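Local coordinates for protein O-methyltransferase, putative (Bacillus cereus, PDB 3DUW) that probably transfers the methyl group of S-adenosyl-L-methionine to an oxygen of its substrate and binds the by-product S-adenosyl-L-homocysteine, at residues E26-V31 / R100-R105; A33-P38 / S92-D97; R60-I65 / R78-G83; E132-I137 / L154-P159. One frame throughout, in Å; residues are numbered along the deposited sequence.

Contact 1 of 4, residues E26-V31 / R100-R105; sequences EEVLQV and RSNIER
Helix 23-34 packs on helix 93-105 of the Rossmann-like methyltransferase core through Val28, Val31, Asn102 and Arg105. The short segments run nearly antiparallel, at 163°, with their axes 10.0 Å apart. Both methyls of Val28 rest on Asn102, CG1 coming 3.6 Å from Asn102 ND2. Val31 runs antiparallel alongside the same amide, its CB 3.9 Å from Asn102 OD1. That oxygen is held from within its own helix: Arg105 NH1 at 2.9 Å and NH2 at 3.0 Å both donate to Asn102 OD1, NH1 along a lone pair and NH2 tilted 29° from the carbonyl plane. A bend at chi3 (-48°) turns the guanidinium back to make this two-nitrogen clasp, which should fix the rotation of both flat groups. Val31 CG2 then lies over one guanidinium face, and Val28 CG2 stands at the edge. Towards the surface a water accepts from Arg105 NH1 and donates to Glu27 OE1, 2.9 Å from each, so the opposite charges are linked without touching. Asn102 ND2 bonds to Gly69 O, tying this helix pair to the glycine-containing loop after the first strand of the Rossmann-like fold.

Contact 2 of 4, residues A33-P38 / S92-D97; sequences AAANLP and SEKHAD. With SAH (S-adenosyl-L-homocysteine), chain C.
Lys94 sets out with CG anti to the backbone N (chi1 174°) and stays fully extended, which carries its ammonium across to the chain at Ala35; His95 and Leu37 both hold CG beside the backbone N instead, and their two side chains pass head to tail. Lys94 NZ donates to Ala35 O over 2.8 Å, arriving somewhat tilted from the carbonyl plane, while Lys94 CE lies 4.2 Å from Ala35 CB. The carbonyl it reaches stands at the C-terminal end of helix 23-34, which closes in a Schellman motif with Asn36 at positive phi (63°); a cation there would probably be favoured by the helix dipole. Leu37 CD2 touches the imidazole obliquely, 3.5 Å from His95 CD2, and Pro38 CD stands more loosely by, 4.4 Å from His95 NE2. The ring belongs to the cofactor pocket of the Rossmann-like fold, at the start of the helix that follows strand 85-90. His95 ND1 donates to the ribose O3' of S-adenosyl-L-homocysteine at 2.9 Å, with a weak second bond to Glu90 OE2, itself bonded to the ligand. Ser92 is the N-cap of this helix: its OG accepts from His95 N at 3.0 Å in an almost straight bond (176°), and Ser92 CB lies over one face of the imidazole, toward its rim. Ser92 N in turn bonds to Glu90 OE2.

Contact 3 of 4, residues R60-I65 / R78-G83; sequences RNILEI and RGLSSG
Arg60 and Leu80 bring their CA atoms within 6.3 Å where the start of strand 61-65 passes the irregular loop that runs from helix 71-77 to strand 85-90. Strand, helix and strand form a beta-alpha-beta crossover of the Rossmann-like fold, and this contact lies at its far end from the cofactor, with the bound ligand about 11 Å from the side chain of Ile62. The buried part is apolar. Ile62 and Leu80 each point their CB toward the other segment. With chi1 at -56° Ile62 holds CG1 beside the backbone N, and the extended chi2 carries CD1 out to Leu80. One branch of the leucine does the touching: Leu80 CD2 lies 3.6 Å from Ile62 CD1 and 4.0 Å from Ile62 CG1. Leu80 CD2 also comes 4.2 Å from Arg60 CA, covering the backbone just before the strand. Val54 of helix 44-57 and Phe136 of the neighbouring strand 136-139 also pack on Ile62. The exposed rim is polar and slack. Bends at chi2 (136°) and chi3 (56°) take the Arg60 chain over the loop, its CG passing 4.4 Å from Gly83 O. Beyond it the guanidinium presents an edge to Ser82, whose OG stands near the guanidinium plane at 4.1 Å from Arg60 NH1, too long for a hydrogen bond.

Contact 4 of 4, residues E132-I137 / L154-P159; sequences EPFDFI and LKLSRP
Phe134 and the buried Asp135 form the tight side of this contact, while exposed Pro133 and the outer part of Arg158 make its looser, solvent side. On the tight side Phe134 N donates to Leu156 O at 2.9 Å in a nearly straight bond (169°) that lies close to the C=O axis. Leu156 O also takes a CA-H...O contact from Pro133 CA at 3.5 Å. The side chains of Phe134 and Leu156 extend in the same sense: Leu156 CB meets the edge of the phenyl ring in its plane, 3.9 Å from Phe134 CD2, while Glu132 O lies over the centre of one ring face. Arg158 CG takes the crowded position between backbone N and carbonyl carbon (chi1 67°), and the chain then runs extended to NE, which forms a salt bridge with Asp135 OD1 at 2.6 Å. The bond is bent: the nitrogen comes from above the carboxylate plane, 41° out of it, and OD1 lies off the guanidinium plane. Asp135 OD2 is bonded to Arg60 N at the start of strand 61-65. All this sits within a beta-alpha-beta unit of the Rossmann-like fold, where helix 146-155 ends and the chain turns back to run beside strand 136-139 as strand 162-166. In that turn Ser157 OG donates to Leu154 O at 2.6 Å, and Ser157 N reaches the same oxygen from the same face. Leu123 of helix 119-128 packs on Leu156, and Ile126 on Phe134. On the solvent side exposed Pro133 lays its CB against Arg158 CB, 3.8 Å apart, and Arg158 NH1 has a weak bond to Pro159 O.

In the fold
From the N terminus, helix 23-34 and the turn after it open contacts 1 and 2, which wait for helix 93-105 to close them. Contact 3 opens and closes in between, joining the start of strand 61-65 to the loop before strand 85-90. Helix 93-105 then closes contact 2 at its first turn and contact 1 at its last, so the three loops sit one within another. Contact 4 follows in series, within the unit from strand 136-139 to strand 162-166. Contacts 3 and 4 meet on neighbouring strands, Asn61 O lying 2.9 Å from Asp135 N, whereas contacts 2 and 4 lie on opposite sides of the chain's centre, their own centres about 28 Å apart.

Contact 1 of 4, residues E26-V31 / R100-R105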
# COMPACT_ATOMS: atom_id res chain seq x y z
N GLU A 26 -14.36 -17.97 3.31
CA GLU A 26 -14.46 -19.03 2.31
C GLU A 26 -15.93 -19.19 1.94
O GLU A 26 -16.27 -19.34 0.76
CB GLU A 26 -13.92 -20.35 2.86
CG GLU A 26 -12.40 -20.47 2.83
CD GLU A 26 -11.91 -21.79 3.38
OE1 GLU A 26 -12.50 -22.84 3.03
OE2 GLU A 26 -10.95 -21.78 4.17
N GLU A 27 -16.80 -19.17 2.94
CA GLU A 27 -18.23 -19.30 2.70
C GLU A 27 -18.72 -18.14 1.85
O GLU A 27 -19.51 -18.33 0.93
CB GLU A 27 -19.02 -19.29 4.01
CG GLU A 27 -18.89 -20.52 4.88
CD GLU A 27 -19.75 -20.42 6.11
OE1 GLU A 27 -19.61 -19.43 6.87
OE2 GLU A 27 -20.58 -21.33 6.34
N VAL A 28 -18.26 -16.94 2.18
CA VAL A 28 -18.66 -15.74 1.44
C VAL A 28 -18.40 -15.91 -0.05
O VAL A 28 -19.28 -15.68 -0.87
CB VAL A 28 -17.91 -14.49 1.97
CG1 VAL A 28 -18.17 -13.30 1.05
CG2 VAL A 28 -18.37 -14.17 3.38
N LEU A 29 -17.18 -16.32 -0.40
CA LEU A 29 -16.84 -16.50 -1.81
C LEU A 29 -17.63 -17.64 -2.45
O LEU A 29 -18.00 -17.56 -3.63
CB LEU A 29 -15.33 -16.73 -1.95
CG LEU A 29 -14.46 -15.53 -1.56
CD1 LEU A 29 -12.99 -15.94 -1.56
CD2 LEU A 29 -14.70 -14.37 -2.52
N GLN A 30 -17.90 -18.70 -1.69
CA GLN A 30 -18.67 -19.83 -2.21
C GLN A 30 -20.11 -19.40 -2.51
O GLN A 30 -20.68 -19.78 -3.53
CB GLN A 30 -18.69 -20.98 -1.20
CG GLN A 30 -17.37 -21.71 -1.07
CD GLN A 30 -17.35 -22.67 0.10
OE1 GLN A 30 -16.38 -23.40 0.32
NE2 GLN A 30 -18.44 -22.69 0.86
N VAL A 31 -20.69 -18.60 -1.61
CA VAL A 31 -22.05 -18.12 -1.82
C VAL A 31 -22.09 -17.17 -3.02
O VAL A 31 -22.99 -17.25 -3.85
CB VAL A 31 -22.58 -17.41 -0.55
CG1 VAL A 31 -23.92 -16.73 -0.85
CG2 VAL A 31 -22.74 -18.42 0.58
N ARG A 100 -25.46 -8.22 2.23
CA ARG A 100 -26.01 -8.10 3.57
C ARG A 100 -25.98 -9.45 4.27
O ARG A 100 -25.68 -9.53 5.46
CB ARG A 100 -27.45 -7.59 3.53
CG ARG A 100 -27.58 -6.16 3.04
CD ARG A 100 -28.99 -5.62 3.23
NE ARG A 100 -29.10 -4.28 2.65
CZ ARG A 100 -29.50 -4.02 1.42
NH1 ARG A 100 -29.86 -5.00 0.60
NH2 ARG A 100 -29.49 -2.76 0.97
N SER A 101 -26.28 -10.51 3.52
CA SER A 101 -26.30 -11.86 4.07
C SER A 101 -24.90 -12.30 4.47
O SER A 101 -24.71 -12.89 5.54
CB SER A 101 -26.90 -12.82 3.05
OG SER A 101 -28.20 -12.40 2.67
N ASN A 102 -23.92 -12.02 3.63
CA ASN A 102 -22.54 -12.40 3.93
C ASN A 102 -22.02 -11.59 5.10
O ASN A 102 -21.33 -12.12 5.97
CB ASN A 102 -21.64 -12.18 2.71
CG ASN A 102 -21.86 -13.22 1.63
OD1 ASN A 102 -22.18 -14.37 1.93
ND2 ASN A 102 -21.68 -12.83 0.38
N ILE A 103 -22.35 -10.30 5.12
CA ILE A 103 -21.92 -9.43 6.20
C ILE A 103 -22.53 -9.90 7.52
O ILE A 103 -21.88 -9.86 8.57
CB ILE A 103 -22.31 -7.97 5.90
CG1 ILE A 103 -21.47 -7.46 4.73
CG2 ILE A 103 -22.11 -7.10 7.13
CD1 ILE A 103 -21.89 -6.10 4.20
N GLU A 104 -23.78 -10.36 7.47
CA GLU A 104 -24.46 -10.84 8.66
C GLU A 104 -23.82 -12.14 9.15
O GLU A 104 -23.63 -12.33 10.35
CB GLU A 104 -25.94 -11.09 8.36
CG GLU A 104 -26.72 -11.71 9.51
CD GLU A 104 -26.72 -10.85 10.75
OE1 GLU A 104 -27.22 -9.70 10.68
OE2 GLU A 104 -26.22 -11.31 11.80
N ARG A 105 -23.47 -13.02 8.22
CA ARG A 105 -22.86 -14.29 8.59
C ARG A 105 -21.49 -14.04 9.22
O ARG A 105 -21.01 -14.85 10.01
CB ARG A 105 -22.72 -15.20 7.36
CG ARG A 105 -22.81 -16.69 7.70
CD ARG A 105 -22.78 -17.59 6.47
NE ARG A 105 -23.70 -17.15 5.42
CZ ARG A 105 -23.32 -16.42 4.37
NH1 ARG A 105 -22.05 -16.07 4.23
NH2 ARG A 105 -24.21 -16.03 3.48
O HOH W 1 -19.80 -16.74 5.88

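Contact 2 of 4, residues A33-P38 / S92-D97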
# COMPACT_ATOMS: atom_id res chain seq x y z
N ALA A 33 -20.21 -17.18 -5.63
CA ALA A 33 -20.11 -18.01 -6.83
C ALA A 33 -21.39 -18.79 -7.11
O ALA A 33 -21.83 -18.88 -8.26
CB ALA A 33 -18.93 -18.97 -6.70
N ALA A 34 -21.99 -19.36 -6.07
CA ALA A 34 -23.22 -20.12 -6.24
C ALA A 34 -24.31 -19.21 -6.80
O ALA A 34 -25.16 -19.66 -7.56
CB ALA A 34 -23.66 -20.71 -4.91
N ALA A 35 -24.25 -17.93 -6.43
CA ALA A 35 -25.22 -16.94 -6.88
C ALA A 35 -24.84 -16.37 -8.24
O ALA A 35 -25.48 -15.45 -8.75
CB ALA A 35 -25.33 -15.82 -5.86
N ASN A 36 -23.77 -16.93 -8.82
CA ASN A 36 -23.27 -16.52 -10.11
C ASN A 36 -22.76 -15.08 -10.19
O ASN A 36 -22.76 -14.48 -11.26
CB ASN A 36 -24.33 -16.76 -11.19
CG ASN A 36 -24.61 -18.23 -11.40
OD1 ASN A 36 -23.70 -19.03 -11.61
ND2 ASN A 36 -25.89 -18.60 -11.33
N LEU A 37 -22.35 -14.53 -9.05
CA LEU A 37 -21.81 -13.17 -9.06
C LEU A 37 -20.46 -13.25 -9.76
O LEU A 37 -19.78 -14.27 -9.69
CB LEU A 37 -21.60 -12.65 -7.63
CG LEU A 37 -22.75 -12.67 -6.62
CD1 LEU A 37 -22.39 -11.78 -5.44
CD2 LEU A 37 -24.04 -12.19 -7.28
N PRO A 38 -20.06 -12.18 -10.46
CA PRO A 38 -18.76 -12.21 -11.15
C PRO A 38 -17.65 -12.30 -10.11
O PRO A 38 -17.80 -11.82 -8.99
CB PRO A 38 -18.74 -10.87 -11.89
CG PRO A 38 -20.19 -10.55 -12.10
CD PRO A 38 -20.80 -10.95 -10.78
N SER A 92 -26.96 -3.26 -7.69
CA SER A 92 -27.76 -4.47 -7.87
C SER A 92 -28.47 -4.90 -6.59
O SER A 92 -27.84 -5.12 -5.56
CB SER A 92 -26.87 -5.61 -8.36
OG SER A 92 -27.55 -6.86 -8.28
N GLU A 93 -29.80 -5.02 -6.67
CA GLU A 93 -30.58 -5.43 -5.52
C GLU A 93 -30.13 -6.82 -5.08
O GLU A 93 -30.00 -7.09 -3.89
CB GLU A 93 -32.07 -5.47 -5.86
CG GLU A 93 -32.97 -5.34 -4.64
CD GLU A 93 -34.44 -5.54 -4.96
OE1 GLU A 93 -34.90 -5.04 -6.01
OE2 GLU A 93 -35.13 -6.18 -4.14
N LYS A 94 -29.88 -7.69 -6.05
CA LYS A 94 -29.43 -9.05 -5.77
C LYS A 94 -28.06 -9.01 -5.08
O LYS A 94 -27.87 -9.63 -4.04
CB LYS A 94 -29.33 -9.87 -7.05
CG LYS A 94 -28.72 -11.25 -6.85
CD LYS A 94 -28.72 -12.06 -8.13
CE LYS A 94 -27.96 -13.37 -7.94
NZ LYS A 94 -27.92 -14.18 -9.19
N HIS A 95 -27.11 -8.28 -5.65
CA HIS A 95 -25.79 -8.19 -5.03
C HIS A 95 -25.90 -7.67 -3.61
O HIS A 95 -25.32 -8.23 -2.68
CB HIS A 95 -24.86 -7.25 -5.81
CG HIS A 95 -24.46 -7.76 -7.15
ND1 HIS A 95 -23.48 -7.15 -7.91
CD2 HIS A 95 -24.91 -8.81 -7.89
CE1 HIS A 95 -23.34 -7.80 -9.06
NE2 HIS A 95 -24.20 -8.80 -9.07
N ALA A 96 -26.66 -6.59 -3.44
CA ALA A 96 -26.82 -5.97 -2.13
C ALA A 96 -27.35 -6.93 -1.08
O ALA A 96 -26.85 -6.96 0.04
CB ALA A 96 -27.72 -4.75 -2.24
N ASP A 97 -28.37 -7.71 -1.43
CA ASP A 97 -28.92 -8.64 -0.46
C ASP A 97 -27.97 -9.78 -0.14
O ASP A 97 -27.94 -10.26 1.00
CB ASP A 97 -30.27 -9.19 -0.92
CG ASP A 97 -31.41 -8.26 -0.58
OD1 ASP A 97 -31.30 -7.55 0.44
OD2 ASP A 97 -32.41 -8.25 -1.32
N SAH C . -15.21 -4.18 -3.97
CA SAH C . -16.01 -5.47 -3.99
CB SAH C . -16.42 -5.80 -5.38
CG SAH C . -17.29 -4.82 -6.12
SD SAH C . -17.39 -5.32 -7.90
C SAH C . -15.09 -6.61 -3.46
O SAH C . -13.91 -6.35 -3.20
OXT SAH C . -15.62 -7.77 -3.33
C5' SAH C . -18.13 -3.88 -8.56
C4' SAH C . -19.61 -3.67 -8.00
O4' SAH C . -19.99 -2.45 -8.65
C3' SAH C . -20.67 -4.66 -8.46
O3' SAH C . -21.30 -5.32 -7.36
C2' SAH C . -21.64 -3.76 -9.32
O2' SAH C . -22.98 -4.23 -9.31
C1' SAH C . -21.44 -2.40 -8.69
N9 SAH C . -21.82 -1.33 -9.41
C8 SAH C . -21.76 -1.03 -10.76
N7 SAH C . -22.24 0.12 -11.09
C5 SAH C . -22.67 0.69 -9.87
C6 SAH C . -23.28 1.96 -9.58
N6 SAH C . -23.56 2.89 -10.50
N1 SAH C . -23.57 2.18 -8.25
C2 SAH C . -23.30 1.26 -7.27
N3 SAH C . -22.72 0.04 -7.51
C4 SAH C . -22.43 -0.18 -8.83

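Contact 3 of 4, residues R60-I65 / R78-G83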
# COMPACT_ATOMS: atom_id res chain seq x y z
N ARG A 60 -12.53 5.45 11.27
CA ARG A 60 -13.72 5.19 12.07
C ARG A 60 -14.99 5.30 11.22
O ARG A 60 -16.05 4.82 11.62
CB ARG A 60 -13.79 6.19 13.23
CG ARG A 60 -14.89 5.91 14.23
CD ARG A 60 -14.38 6.06 15.66
NE ARG A 60 -13.80 7.37 15.91
CZ ARG A 60 -13.26 7.73 17.08
NH1 ARG A 60 -13.24 6.88 18.09
NH2 ARG A 60 -12.75 8.95 17.22
N ASN A 61 -14.88 5.92 10.05
CA ASN A 61 -16.04 6.08 9.17
C ASN A 61 -15.62 5.81 7.72
O ASN A 61 -15.05 6.67 7.05
CB ASN A 61 -16.61 7.49 9.32
CG ASN A 61 -17.99 7.62 8.74
OD1 ASN A 61 -18.79 6.69 8.79
ND2 ASN A 61 -18.29 8.80 8.19
N ILE A 62 -15.95 4.61 7.25
CA ILE A 62 -15.58 4.17 5.91
C ILE A 62 -16.70 4.21 4.89
O ILE A 62 -17.83 3.83 5.18
CB ILE A 62 -15.05 2.71 5.96
CG1 ILE A 62 -13.88 2.61 6.93
CG2 ILE A 62 -14.65 2.25 4.57
CD1 ILE A 62 -13.36 1.19 7.12
N LEU A 63 -16.37 4.67 3.69
CA LEU A 63 -17.32 4.72 2.59
C LEU A 63 -16.77 3.83 1.48
O LEU A 63 -15.63 4.00 1.05
CB LEU A 63 -17.47 6.15 2.06
CG LEU A 63 -18.26 6.29 0.75
CD1 LEU A 63 -19.71 5.86 0.97
CD2 LEU A 63 -18.21 7.74 0.27
N GLU A 64 -17.58 2.87 1.05
CA GLU A 64 -17.18 1.97 -0.03
C GLU A 64 -18.18 2.11 -1.17
O GLU A 64 -19.39 2.16 -0.95
CB GLU A 64 -17.17 0.52 0.44
CG GLU A 64 -16.92 -0.48 -0.68
CD GLU A 64 -16.86 -1.90 -0.16
OE1 GLU A 64 -17.90 -2.41 0.30
OE2 GLU A 64 -15.76 -2.49 -0.20
N ILE A 65 -17.66 2.19 -2.40
CA ILE A 65 -18.51 2.30 -3.58
C ILE A 65 -18.27 1.03 -4.39
O ILE A 65 -17.20 0.85 -4.97
CB ILE A 65 -18.16 3.55 -4.41
CG1 ILE A 65 -18.16 4.80 -3.51
CG2 ILE A 65 -19.17 3.72 -5.53
CD1 ILE A 65 -17.80 6.09 -4.23
N ARG A 78 -13.45 -5.26 9.37
CA ARG A 78 -12.62 -5.90 10.38
C ARG A 78 -11.43 -5.05 10.79
O ARG A 78 -10.73 -5.38 11.75
CB ARG A 78 -12.17 -7.27 9.87
CG ARG A 78 -13.27 -8.30 9.89
CD ARG A 78 -12.81 -9.62 9.32
NE ARG A 78 -13.79 -10.68 9.57
CZ ARG A 78 -13.66 -11.93 9.15
NH1 ARG A 78 -12.59 -12.29 8.45
NH2 ARG A 78 -14.60 -12.82 9.43
N GLY A 79 -11.20 -3.96 10.08
CA GLY A 79 -10.11 -3.07 10.42
C GLY A 79 -10.53 -2.00 11.42
O GLY A 79 -9.69 -1.27 11.95
N LEU A 80 -11.84 -1.91 11.66
CA LEU A 80 -12.40 -0.93 12.60
C LEU A 80 -12.27 -1.42 14.05
O LEU A 80 -12.03 -2.60 14.29
CB LEU A 80 -13.88 -0.69 12.29
CG LEU A 80 -14.24 -0.20 10.88
CD1 LEU A 80 -15.74 -0.27 10.70
CD2 LEU A 80 -13.73 1.22 10.68
N SER A 81 -12.46 -0.51 15.00
CA SER A 81 -12.35 -0.86 16.42
C SER A 81 -13.50 -0.38 17.32
O SER A 81 -14.40 -1.16 17.65
CB SER A 81 -11.03 -0.33 16.99
OG SER A 81 -10.96 1.08 16.91
N SER A 82 -13.46 0.88 17.73
CA SER A 82 -14.49 1.45 18.60
C SER A 82 -15.89 1.34 18.01
O SER A 82 -16.41 0.24 17.82
CB SER A 82 -14.17 2.93 18.88
OG SER A 82 -12.92 3.06 19.52
N GLY A 83 -16.51 2.48 17.74
CA GLY A 83 -17.83 2.48 17.16
C GLY A 83 -17.71 2.79 15.68
O GLY A 83 -18.51 3.53 15.12

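Contact 4 of 4, residues E132-I137 / L154-P159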
# COMPACT_ATOMS: atom_id res chain seq x y z
N GLU A 132 -21.25 11.90 9.06
CA GLU A 132 -20.01 12.56 9.41
C GLU A 132 -19.06 12.34 8.23
O GLU A 132 -19.29 11.46 7.40
CB GLU A 132 -19.41 11.94 10.68
CG GLU A 132 -20.34 11.97 11.87
CD GLU A 132 -20.84 13.37 12.17
OE1 GLU A 132 -20.00 14.25 12.47
OE2 GLU A 132 -22.07 13.59 12.11
N PRO A 133 -18.00 13.15 8.13
CA PRO A 133 -17.07 12.97 7.02
C PRO A 133 -16.47 11.57 7.07
O PRO A 133 -16.30 11.00 8.15
CB PRO A 133 -16.02 14.05 7.27
CG PRO A 133 -16.81 15.14 7.92
CD PRO A 133 -17.67 14.37 8.90
N PHE A 134 -16.16 11.01 5.91
CA PHE A 134 -15.57 9.68 5.83
C PHE A 134 -14.05 9.80 5.87
O PHE A 134 -13.46 10.61 5.15
CB PHE A 134 -16.03 8.99 4.56
CG PHE A 134 -17.49 8.68 4.54
CD1 PHE A 134 -18.01 7.64 5.30
CD2 PHE A 134 -18.37 9.46 3.79
CE1 PHE A 134 -19.38 7.38 5.32
CE2 PHE A 134 -19.74 9.21 3.80
CZ PHE A 134 -20.25 8.16 4.57
N ASP A 135 -13.42 8.98 6.71
CA ASP A 135 -11.96 9.00 6.87
C ASP A 135 -11.24 8.07 5.89
O ASP A 135 -10.04 8.21 5.68
CB ASP A 135 -11.56 8.57 8.29
CG ASP A 135 -12.50 9.08 9.35
OD1 ASP A 135 -12.75 10.30 9.40
OD2 ASP A 135 -12.99 8.26 10.16
N PHE A 136 -11.98 7.13 5.30
CA PHE A 136 -11.39 6.17 4.38
C PHE A 136 -12.44 5.86 3.31
O PHE A 136 -13.57 5.50 3.64
CB PHE A 136 -11.01 4.90 5.16
CG PHE A 136 -10.15 3.94 4.39
CD1 PHE A 136 -10.70 3.13 3.39
CD2 PHE A 136 -8.80 3.81 4.69
CE1 PHE A 136 -9.90 2.21 2.71
CE2 PHE A 136 -8.00 2.89 4.01
CZ PHE A 136 -8.56 2.09 3.02
N ILE A 137 -12.07 6.01 2.05
CA ILE A 137 -13.00 5.78 0.95
C ILE A 137 -12.42 4.82 -0.08
O ILE A 137 -11.32 5.04 -0.60
CB ILE A 137 -13.35 7.13 0.27
CG1 ILE A 137 -13.88 8.11 1.32
CG2 ILE A 137 -14.38 6.92 -0.84
CD1 ILE A 137 -14.12 9.51 0.81
N LEU A 154 -14.14 13.58 -2.39
CA LEU A 154 -13.53 14.81 -1.89
C LEU A 154 -14.55 15.61 -1.10
O LEU A 154 -14.25 16.14 -0.02
CB LEU A 154 -13.04 15.65 -3.07
CG LEU A 154 -11.59 16.14 -3.06
CD1 LEU A 154 -11.44 17.25 -4.10
CD2 LEU A 154 -11.20 16.65 -1.69
N LYS A 155 -15.76 15.68 -1.63
CA LYS A 155 -16.86 16.41 -1.02
C LYS A 155 -17.24 15.85 0.36
O LYS A 155 -17.56 16.61 1.28
CB LYS A 155 -18.07 16.38 -1.95
CG LYS A 155 -19.19 17.35 -1.60
CD LYS A 155 -20.26 17.33 -2.68
CE LYS A 155 -21.29 18.43 -2.47
NZ LYS A 155 -22.30 18.46 -3.57
N LEU A 156 -17.18 14.53 0.50
CA LEU A 156 -17.54 13.88 1.75
C LEU A 156 -16.35 13.51 2.63
O LEU A 156 -16.49 12.75 3.58
CB LEU A 156 -18.36 12.62 1.44
CG LEU A 156 -19.61 12.86 0.59
CD1 LEU A 156 -20.28 11.54 0.25
CD2 LEU A 156 -20.57 13.77 1.35
N SER A 157 -15.19 14.07 2.31
CA SER A 157 -13.97 13.78 3.06
C SER A 157 -13.65 14.82 4.13
O SER A 157 -14.41 15.76 4.36
CB SER A 157 -12.79 13.70 2.10
OG SER A 157 -12.48 14.97 1.56
N ARG A 158 -12.51 14.61 4.79
CA ARG A 158 -12.00 15.51 5.81
C ARG A 158 -10.49 15.52 5.59
O ARG A 158 -9.95 14.61 4.94
CB ARG A 158 -12.31 15.00 7.23
CG ARG A 158 -11.58 13.72 7.63
CD ARG A 158 -11.70 13.46 9.13
NE ARG A 158 -11.06 12.21 9.55
CZ ARG A 158 -9.76 11.95 9.47
NH1 ARG A 158 -8.93 12.86 8.97
NH2 ARG A 158 -9.29 10.79 9.89
N PRO A 159 -9.78 16.54 6.09
CA PRO A 159 -8.33 16.54 5.88
C PRO A 159 -7.76 15.26 6.47
O PRO A 159 -8.05 14.92 7.61
CB PRO A 159 -7.88 17.79 6.63
CG PRO A 159 -9.05 18.71 6.46
CD PRO A 159 -10.23 17.80 6.72